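PDB 3OJL: Cap5O from Staphylococcus aureus, which probably oxidises UDP-linked sugars with NAD as a UDP-glucose/GDP-mannose dehydrogenase family enzyme of capsular polysaccharide synthesis. Local coordinates for residues T93-D98 against D273-I278; P117-G122 against E153-V158; H400-D405 against L418-G423. One frame throughout, in Å; residues are numbered along the deposited sequence.

Contact 1. Residues T93-D98 against D273-I278. With NAD (nicotinamide-adenine-dinucleotide), chain C.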
# COMPACT_ATOMS: atom_id res chain seq x y z
N THR A 93 -22.88 7.38 11.36
CA THR A 93 -21.75 8.23 11.70
C THR A 93 -21.38 9.06 10.48
O THR A 93 -20.59 8.65 9.65
CB THR A 93 -20.59 7.47 12.33
OG1 THR A 93 -20.16 6.45 11.43
CG2 THR A 93 -20.95 6.88 13.67
N PRO A 94 -22.03 10.23 10.33
CA PRO A 94 -21.71 11.08 9.18
C PRO A 94 -20.34 11.76 9.27
O PRO A 94 -19.70 11.76 10.31
CB PRO A 94 -22.85 12.10 9.15
CG PRO A 94 -23.45 12.08 10.51
CD PRO A 94 -23.03 10.85 11.23
N ASN A 95 -19.90 12.33 8.15
CA ASN A 95 -18.66 13.08 8.06
C ASN A 95 -19.02 14.54 8.29
O ASN A 95 -19.71 15.15 7.45
CB ASN A 95 -18.00 12.89 6.69
CG ASN A 95 -17.00 11.77 6.65
OD1 ASN A 95 -17.30 10.61 6.95
ND2 ASN A 95 -15.78 12.08 6.26
N ASN A 96 -18.58 15.09 9.45
CA ASN A 96 -18.79 16.48 9.83
C ASN A 96 -18.40 17.40 8.67
O ASN A 96 -17.36 17.18 8.02
CB ASN A 96 -18.00 16.83 11.11
CG ASN A 96 -18.72 16.51 12.42
OD1 ASN A 96 -19.95 16.53 12.52
ND2 ASN A 96 -17.96 16.27 13.49
N ASP A 97 -19.28 18.37 8.36
CA ASP A 97 -19.17 19.34 7.25
C ASP A 97 -17.82 20.07 7.18
O ASP A 97 -17.44 20.57 6.12
CB ASP A 97 -20.35 20.36 7.28
CG ASP A 97 -21.70 19.89 6.72
OD1 ASP A 97 -22.71 20.62 6.91
OD2 ASP A 97 -21.75 18.82 6.06
N ASP A 98 -17.08 20.07 8.31
CA ASP A 98 -15.78 20.72 8.51
C ASP A 98 -14.64 20.42 7.52
O ASP A 98 -14.79 19.62 6.59
CB ASP A 98 -15.33 20.58 9.99
CG ASP A 98 -15.22 19.16 10.52
OD1 ASP A 98 -15.12 18.22 9.70
OD2 ASP A 98 -15.18 19.00 11.76
N ASP A 273 -14.25 6.73 6.03
CA ASP A 273 -13.23 6.18 6.93
C ASP A 273 -11.85 6.86 7.00
O ASP A 273 -11.44 7.19 8.11
CB ASP A 273 -13.17 4.64 6.84
CG ASP A 273 -14.37 3.88 7.43
OD1 ASP A 273 -15.47 4.48 7.52
OD2 ASP A 273 -14.21 2.69 7.78
N PRO A 274 -11.11 7.11 5.88
CA PRO A 274 -9.81 7.79 6.00
C PRO A 274 -9.86 9.19 6.63
O PRO A 274 -8.85 9.67 7.12
CB PRO A 274 -9.33 7.86 4.56
CG PRO A 274 -10.55 7.77 3.73
CD PRO A 274 -11.41 6.80 4.47
N TYR A 275 -11.03 9.84 6.61
CA TYR A 275 -11.23 11.16 7.21
C TYR A 275 -11.41 11.08 8.74
O TYR A 275 -11.16 12.07 9.43
CB TYR A 275 -12.41 11.89 6.57
CG TYR A 275 -12.18 12.39 5.16
CD1 TYR A 275 -11.16 13.30 4.88
CD2 TYR A 275 -13.07 12.08 4.14
CE1 TYR A 275 -10.98 13.81 3.59
CE2 TYR A 275 -12.88 12.54 2.84
CZ TYR A 275 -11.84 13.42 2.58
OH TYR A 275 -11.67 13.90 1.30
N PHE A 276 -11.80 9.91 9.28
CA PHE A 276 -11.96 9.72 10.72
C PHE A 276 -10.59 9.72 11.40
O PHE A 276 -10.49 10.15 12.55
CB PHE A 276 -12.75 8.44 11.03
CG PHE A 276 -14.23 8.45 10.69
CD1 PHE A 276 -15.07 7.44 11.15
CD2 PHE A 276 -14.78 9.45 9.88
CE1 PHE A 276 -16.44 7.45 10.82
CE2 PHE A 276 -16.14 9.45 9.57
CZ PHE A 276 -16.96 8.46 10.05
N ILE A 277 -9.53 9.27 10.65
CA ILE A 277 -8.12 9.23 11.08
C ILE A 277 -7.52 10.61 10.99
O ILE A 277 -6.92 11.04 11.98
CB ILE A 277 -7.24 8.17 10.34
CG1 ILE A 277 -7.65 6.73 10.68
CG2 ILE A 277 -5.74 8.36 10.60
CD1 ILE A 277 -8.21 6.12 9.56
N ILE A 278 -7.67 11.31 9.82
CA ILE A 278 -7.13 12.66 9.58
C ILE A 278 -7.53 13.58 10.71
O ILE A 278 -6.65 14.14 11.34
CB ILE A 278 -7.46 13.30 8.17
CG1 ILE A 278 -6.84 12.53 6.98
CG2 ILE A 278 -7.07 14.80 8.12
CD1 ILE A 278 -7.51 12.85 5.60
PA NAD C . -29.15 3.83 8.34
O1A NAD C . -29.43 5.23 7.92
O2A NAD C . -29.65 2.86 7.33
O5B NAD C . -29.86 3.58 9.76
C5B NAD C . -29.61 4.35 10.92
C4B NAD C . -30.86 4.24 11.77
O4B NAD C . -30.61 4.78 13.05
C3B NAD C . -32.02 5.04 11.18
O3B NAD C . -33.17 4.22 11.12
C2B NAD C . -32.21 6.20 12.15
O2B NAD C . -33.56 6.62 12.19
C1B NAD C . -31.71 5.57 13.45
N9A NAD C . -31.20 6.55 14.42
C8A NAD C . -30.35 7.58 14.19
N7A NAD C . -30.08 8.18 15.37
C5A NAD C . -30.71 7.54 16.36
C6A NAD C . -30.75 7.74 17.74
N6A NAD C . -30.00 8.66 18.34
N1A NAD C . -31.53 6.89 18.52
C2A NAD C . -32.22 5.85 17.91
N3A NAD C . -32.17 5.65 16.53
C4A NAD C . -31.42 6.49 15.77
O3 NAD C . -27.60 3.63 8.66
PN NAD C . -26.86 2.19 8.56
O1N NAD C . -26.75 1.83 7.12
O2N NAD C . -27.49 1.25 9.52
O5D NAD C . -25.35 2.50 9.05
C5D NAD C . -25.06 2.95 10.35
C4D NAD C . -23.56 3.09 10.54
O4D NAD C . -22.91 1.84 10.55
C3D NAD C . -22.83 3.88 9.45
O3D NAD C . -22.96 5.29 9.55
C2D NAD C . -21.41 3.43 9.68
O2D NAD C . -20.93 4.00 10.88
C1D NAD C . -21.61 1.96 9.96
N1N NAD C . -21.48 1.20 8.69
C2N NAD C . -22.60 0.85 7.97
C3N NAD C . -22.48 0.14 6.77
C7N NAD C . -23.71 -0.06 5.93
O7N NAD C . -24.20 -1.37 5.76
N7N NAD C . -24.32 1.00 5.38
C4N NAD C . -21.22 -0.22 6.30
C5N NAD C . -20.09 0.14 7.04
C6N NAD C . -20.23 0.86 8.23
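Phe-276 pushes the edge of its ring against Thr-93 and Asn-95, bringing a short helix, 274-278, of the central domain up to the loop that follows strand 86-89 of the Rossmann-type NAD-binding domain. The join is a domain interface beside the cofactor, made by packing and without a hydrogen bond from one segment to the other. Two oxygens from the loop share the outer rim of the phenyl ring: the carbonyl Thr-93 O lies in the ring plane, 3.7 Å from Phe-276 CZ, while Asn-95 OD1 sits near that plane at 3.1 Å from Phe-276 CE2. Both meet the weakly positive C-H edge rather than the pi cloud. The phenyl ring reaches them because its CG stands beside the backbone N of Phe-276 (chi1 -70°), which carries the ring off the helix toward the loop; it also touches Cys-103.

Asn-95 works with both ends of its amide. While OD1 faces Phe-276, ND2 turns to Tyr-275 and packs 3.4 Å from its CB, with the amide plane steep to the tyrosine ring, 78° apart. Asn-95 thus fits against two successive side chains of the helix, and Arg-101 packs on it and on Tyr-275. The tyrosine hydroxyl is engaged further off, by Asn-296.

Thr-93 passes the contact on to the nucleotide. With chi1 at 58°, OG1 stands between the backbone N and the carbonyl carbon of Thr-93 and reaches the nicotinamide ribose; it is also hydrogen-bonded to Thr-130 O. Two bonds therefore hold that sugar's diol: Thr-93 N donates to NAD O3D over 2.8 Å, and Thr-93 OG1 pairs with NAD O2D at 2.6 Å.

Contact 2. Residues P117-G122 against E153-V158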
# COMPACT_ATOMS: atom_id res chain seq x y z
N PRO A 117 -30.17 5.90 31.33
CA PRO A 117 -31.04 5.70 32.50
C PRO A 117 -31.51 4.27 32.77
O PRO A 117 -31.97 4.00 33.89
CB PRO A 117 -32.20 6.66 32.24
CG PRO A 117 -32.27 6.77 30.79
CD PRO A 117 -30.85 6.74 30.32
N PHE A 118 -31.37 3.35 31.78
CA PHE A 118 -31.80 1.94 31.90
C PHE A 118 -30.65 0.96 32.23
O PHE A 118 -30.87 -0.26 32.29
CB PHE A 118 -32.54 1.49 30.64
CG PHE A 118 -33.61 2.43 30.15
CD1 PHE A 118 -34.93 2.29 30.56
CD2 PHE A 118 -33.31 3.44 29.24
CE1 PHE A 118 -35.92 3.15 30.07
CE2 PHE A 118 -34.30 4.29 28.76
CZ PHE A 118 -35.60 4.14 29.19
N LEU A 119 -29.44 1.49 32.44
CA LEU A 119 -28.27 0.68 32.74
C LEU A 119 -28.33 0.09 34.13
O LEU A 119 -28.73 0.76 35.08
CB LEU A 119 -26.94 1.47 32.55
CG LEU A 119 -26.51 1.83 31.13
CD1 LEU A 119 -25.28 2.72 31.15
CD2 LEU A 119 -26.25 0.59 30.27
N LYS A 120 -27.94 -1.17 34.24
CA LYS A 120 -27.88 -1.91 35.49
C LYS A 120 -26.58 -2.68 35.51
O LYS A 120 -26.08 -3.08 34.46
CB LYS A 120 -29.10 -2.85 35.64
CG LYS A 120 -29.25 -3.44 37.06
CD LYS A 120 -29.78 -2.45 38.14
CE LYS A 120 -29.19 -2.68 39.52
NZ LYS A 120 -27.79 -2.15 39.63
N LYS A 121 -26.01 -2.86 36.70
CA LYS A 121 -24.75 -3.59 36.87
C LYS A 121 -24.86 -4.98 36.25
O LYS A 121 -25.86 -5.66 36.47
CB LYS A 121 -24.28 -3.62 38.34
CG LYS A 121 -23.95 -2.22 38.87
CD LYS A 121 -23.39 -2.18 40.29
CE LYS A 121 -23.37 -0.77 40.87
NZ LYS A 121 -22.42 0.14 40.18
N GLY A 122 -23.89 -5.33 35.42
CA GLY A 122 -23.82 -6.60 34.70
C GLY A 122 -24.07 -6.46 33.21
O GLY A 122 -23.83 -7.41 32.45
N GLU A 153 -16.13 -4.50 35.28
CA GLU A 153 -16.73 -4.98 36.51
C GLU A 153 -18.25 -4.79 36.50
O GLU A 153 -18.96 -5.77 36.34
CB GLU A 153 -16.07 -4.32 37.75
CG GLU A 153 -14.69 -4.90 38.08
CD GLU A 153 -13.79 -4.10 39.01
OE1 GLU A 153 -14.31 -3.33 39.84
OE2 GLU A 153 -12.55 -4.29 38.92
N ASP A 154 -18.74 -3.54 36.65
CA ASP A 154 -20.17 -3.25 36.66
C ASP A 154 -20.74 -3.21 35.26
O ASP A 154 -21.92 -3.51 35.07
CB ASP A 154 -20.45 -1.90 37.35
CG ASP A 154 -19.88 -1.77 38.75
OD1 ASP A 154 -20.10 -2.69 39.57
OD2 ASP A 154 -19.25 -0.73 39.04
N ILE A 155 -19.94 -2.76 34.27
CA ILE A 155 -20.37 -2.60 32.89
C ILE A 155 -19.26 -2.92 31.88
O ILE A 155 -18.09 -2.63 32.15
CB ILE A 155 -20.97 -1.18 32.69
CG1 ILE A 155 -22.08 -1.17 31.65
CG2 ILE A 155 -19.91 -0.14 32.39
CD1 ILE A 155 -23.39 -0.85 32.21
N TYR A 156 -19.65 -3.52 30.73
CA TYR A 156 -18.73 -3.92 29.66
C TYR A 156 -18.89 -3.08 28.38
O TYR A 156 -19.96 -3.09 27.78
CB TYR A 156 -18.84 -5.43 29.40
CG TYR A 156 -18.71 -6.24 30.67
CD1 TYR A 156 -17.47 -6.45 31.27
CD2 TYR A 156 -19.83 -6.78 31.30
CE1 TYR A 156 -17.35 -7.15 32.46
CE2 TYR A 156 -19.71 -7.50 32.49
CZ TYR A 156 -18.47 -7.69 33.07
OH TYR A 156 -18.33 -8.39 34.24
N LEU A 157 -17.83 -2.35 27.98
CA LEU A 157 -17.82 -1.51 26.76
C LEU A 157 -17.07 -2.21 25.64
O LEU A 157 -15.88 -2.54 25.79
CB LEU A 157 -17.20 -0.12 27.00
CG LEU A 157 -17.93 0.87 27.88
CD1 LEU A 157 -17.14 2.12 27.99
CD2 LEU A 157 -19.30 1.22 27.33
N VAL A 158 -17.75 -2.41 24.51
CA VAL A 158 -17.20 -3.09 23.33
C VAL A 158 -17.44 -2.30 22.05
O VAL A 158 -18.55 -1.83 21.81
CB VAL A 158 -17.73 -4.55 23.23
CG1 VAL A 158 -17.58 -5.13 21.83
CG2 VAL A 158 -17.07 -5.45 24.26
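From Leu-119 to Gly-122 the chain runs at about a right angle (92°) to 154-156, and the two are tied by one nearly straight hydrogen bond, Gly-122 N to Asp-154 O, 2.7 Å long. The same carbonyl oxygen also takes a CA-H...O contact from Lys-121 CA at 3.4 Å. Gly-122 takes a positive phi (109°), a backbone shape that suits a residue without CB.

The side chains of Lys-121 and Asp-154 run alongside one another in a common direction. The aliphatic run of the lysine passes along the carboxylate, CD coming 3.4 Å from Asp-154 OD1, and a bend at its last torsion (chi4 -67°) turns NZ toward Asp-154 OD2 for a loose salt bridge of 3.5 Å. Both side chains also pack on Phe-149. The site is one end of a beta-alpha-beta crossover of the Rossmann-type domain: 117-122 leads into strand 124-127, helix 135-145 follows, and 153-158 begins the neighbouring parallel strand. The apolar part of the contact is Leu-119 against Ile-155, which cross at about a right angle, Leu-119 CD2 meeting Ile-155 CD1 at 3.7 Å; both rest on Ile-144 of the crossover helix and on Ile-125.

Contact 3. Residues H400-D405 against L418-G423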
# COMPACT_ATOMS: atom_id res chain seq x y z
N HIS A 400 -19.09 8.35 -33.89
CA HIS A 400 -17.70 7.88 -33.93
C HIS A 400 -17.62 6.70 -32.95
O HIS A 400 -17.86 6.89 -31.76
CB HIS A 400 -16.71 8.99 -33.51
CG HIS A 400 -16.78 10.22 -34.35
ND1 HIS A 400 -15.98 10.37 -35.46
CD2 HIS A 400 -17.57 11.31 -34.21
CE1 HIS A 400 -16.29 11.55 -35.96
NE2 HIS A 400 -17.24 12.16 -35.25
N LYS A 401 -17.35 5.49 -33.46
CA LYS A 401 -17.25 4.30 -32.61
C LYS A 401 -15.96 4.34 -31.76
O LYS A 401 -14.90 3.87 -32.20
CB LYS A 401 -17.34 3.00 -33.45
CG LYS A 401 -18.63 2.77 -34.23
CD LYS A 401 -18.72 1.31 -34.73
CE LYS A 401 -19.42 1.15 -36.06
NZ LYS A 401 -19.19 -0.20 -36.64
N VAL A 402 -16.04 4.92 -30.54
CA VAL A 402 -14.90 5.04 -29.62
C VAL A 402 -15.32 4.94 -28.15
O VAL A 402 -16.18 5.69 -27.71
CB VAL A 402 -13.92 6.22 -29.93
CG1 VAL A 402 -14.67 7.50 -30.28
CG2 VAL A 402 -12.92 6.47 -28.81
N ILE A 403 -14.68 4.03 -27.42
CA ILE A 403 -14.90 3.77 -26.00
C ILE A 403 -13.71 4.23 -25.15
O ILE A 403 -12.56 3.90 -25.47
CB ILE A 403 -15.12 2.25 -25.81
CG1 ILE A 403 -16.39 1.77 -26.51
CG2 ILE A 403 -15.08 1.86 -24.33
CD1 ILE A 403 -16.47 0.27 -26.71
N PHE A 404 -13.98 4.94 -24.04
CA PHE A 404 -12.96 5.29 -23.05
C PHE A 404 -13.35 4.64 -21.72
O PHE A 404 -14.15 5.19 -20.96
CB PHE A 404 -12.63 6.80 -22.92
CG PHE A 404 -11.62 7.10 -21.82
CD1 PHE A 404 -10.43 6.38 -21.72
CD2 PHE A 404 -11.88 8.09 -20.87
CE1 PHE A 404 -9.53 6.63 -20.68
CE2 PHE A 404 -10.96 8.36 -19.85
CZ PHE A 404 -9.79 7.62 -19.76
N ASP A 405 -12.81 3.44 -21.50
CA ASP A 405 -13.08 2.65 -20.31
C ASP A 405 -12.13 3.06 -19.18
O ASP A 405 -10.91 3.03 -19.35
CB ASP A 405 -12.92 1.17 -20.65
CG ASP A 405 -13.41 0.17 -19.63
OD1 ASP A 405 -13.93 0.61 -18.57
OD2 ASP A 405 -13.30 -1.04 -19.88
N LEU A 418 -12.81 1.91 -31.67
CA LEU A 418 -11.53 2.33 -31.10
C LEU A 418 -11.64 2.23 -29.57
O LEU A 418 -12.42 2.97 -28.96
CB LEU A 418 -11.19 3.77 -31.52
CG LEU A 418 -10.41 3.95 -32.82
CD1 LEU A 418 -10.55 5.36 -33.34
CD2 LEU A 418 -8.93 3.62 -32.63
N TYR A 419 -10.90 1.29 -28.96
CA TYR A 419 -10.93 1.06 -27.52
C TYR A 419 -9.76 1.70 -26.75
O TYR A 419 -8.60 1.40 -27.04
CB TYR A 419 -11.09 -0.43 -27.19
CG TYR A 419 -11.13 -0.71 -25.70
CD1 TYR A 419 -9.99 -1.14 -25.03
CD2 TYR A 419 -12.28 -0.49 -24.96
CE1 TYR A 419 -10.01 -1.37 -23.65
CE2 TYR A 419 -12.31 -0.71 -23.59
CZ TYR A 419 -11.17 -1.15 -22.93
OH TYR A 419 -11.19 -1.39 -21.58
N TYR A 420 -10.09 2.53 -25.74
CA TYR A 420 -9.12 3.19 -24.88
C TYR A 420 -9.30 2.88 -23.40
O TYR A 420 -10.42 2.92 -22.88
CB TYR A 420 -9.06 4.69 -25.15
CG TYR A 420 -8.66 5.01 -26.57
CD1 TYR A 420 -9.61 5.36 -27.52
CD2 TYR A 420 -7.33 4.94 -26.98
CE1 TYR A 420 -9.25 5.64 -28.83
CE2 TYR A 420 -6.96 5.22 -28.29
CZ TYR A 420 -7.93 5.58 -29.22
OH TYR A 420 -7.57 5.87 -30.51
N ASN A 421 -8.20 2.44 -22.77
CA ASN A 421 -8.07 2.10 -21.35
C ASN A 421 -7.43 3.31 -20.69
O ASN A 421 -7.23 4.36 -21.33
CB ASN A 421 -7.07 0.94 -21.22
CG ASN A 421 -7.63 -0.46 -21.27
OD1 ASN A 421 -7.06 -1.35 -21.91
ND2 ASN A 421 -8.69 -0.70 -20.51
N TYR A 422 -7.02 3.15 -19.42
CA TYR A 422 -6.21 4.16 -18.74
C TYR A 422 -4.75 3.93 -19.22
O TYR A 422 -3.89 4.79 -19.04
CB TYR A 422 -6.31 4.01 -17.22
CG TYR A 422 -7.29 4.93 -16.52
CD1 TYR A 422 -7.44 6.26 -16.92
CD2 TYR A 422 -7.96 4.52 -15.37
CE1 TYR A 422 -8.29 7.13 -16.25
CE2 TYR A 422 -8.79 5.39 -14.68
CZ TYR A 422 -8.97 6.69 -15.12
OH TYR A 422 -9.80 7.53 -14.44
N GLY A 423 -4.51 2.78 -19.87
CA GLY A 423 -3.22 2.40 -20.44
C GLY A 423 -3.04 2.62 -21.93
O GLY A 423 -1.98 2.28 -22.47
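Phe-404 directs its ring edge at the face of Tyr-422 in an offset edge-to-face pair, centroids 5.8 Å apart and planes at 77°; another stretch of that edge meets the carbonyl Asn-421 O in the ring plane, 3.3 Å from Phe-404 CE1. At the edge of Tyr-420 lies the methyl Val-402 CG2, 3.7 Å from Tyr-420 CD1. Tyr-419 takes Ile-403 CG2 obliquely, and Asp-405 OD2 sits in its ring plane beside the hydroxyl.

The backbones of 402-405 and 418-420 run parallel, as the last two strands of the five-stranded parallel sheet in the C-terminal, UDP-binding type domain. Val-402, Phe-404, Leu-418 and Tyr-420 share one face, Ile-403 and Tyr-419 the other. Ile-403 bonds both ways, N to Leu-418 O and O to Tyr-420 N, while Leu-418 N to Lys-401 O and Asp-405 N to Tyr-420 O extend the ladder. Phe-404 and Tyr-422 also pack on helix 286-312.

Tyr-419 swings its CG anti to the backbone N (chi1 180°), bringing OH to Asp-405 OD2, where it donates over 2.7 Å from the anti side, 25° out of the carboxylate plane. Val-409 N and Val-410 N also donate to OD2, and Lys-407 N to OD1. Four donors on one buried carboxylate would be expected to stabilise its ionised form and fix the turn after the strand.

Overall arrangement
Contact 1 is the one that touches the cofactor, through Thr-93, and it joins the NAD-binding domain to the central domain. Contact 2 belongs to the same Rossmann-type domain but lies on its surface, away from the residues that bind NAD; its centre is about 29 Å from that of contact 1, with nearest atoms about 12 Å apart. Contact 3 stands in the C-terminal domain, about 36 Å centre to centre from contact 1 and about 60 Å from contact 2, from which it lies across the chain's centre. Helix 286-312 bridges contacts 1 and 3: Pro-274 packs on its Ile-288, and Tyr-422 on its Met-298.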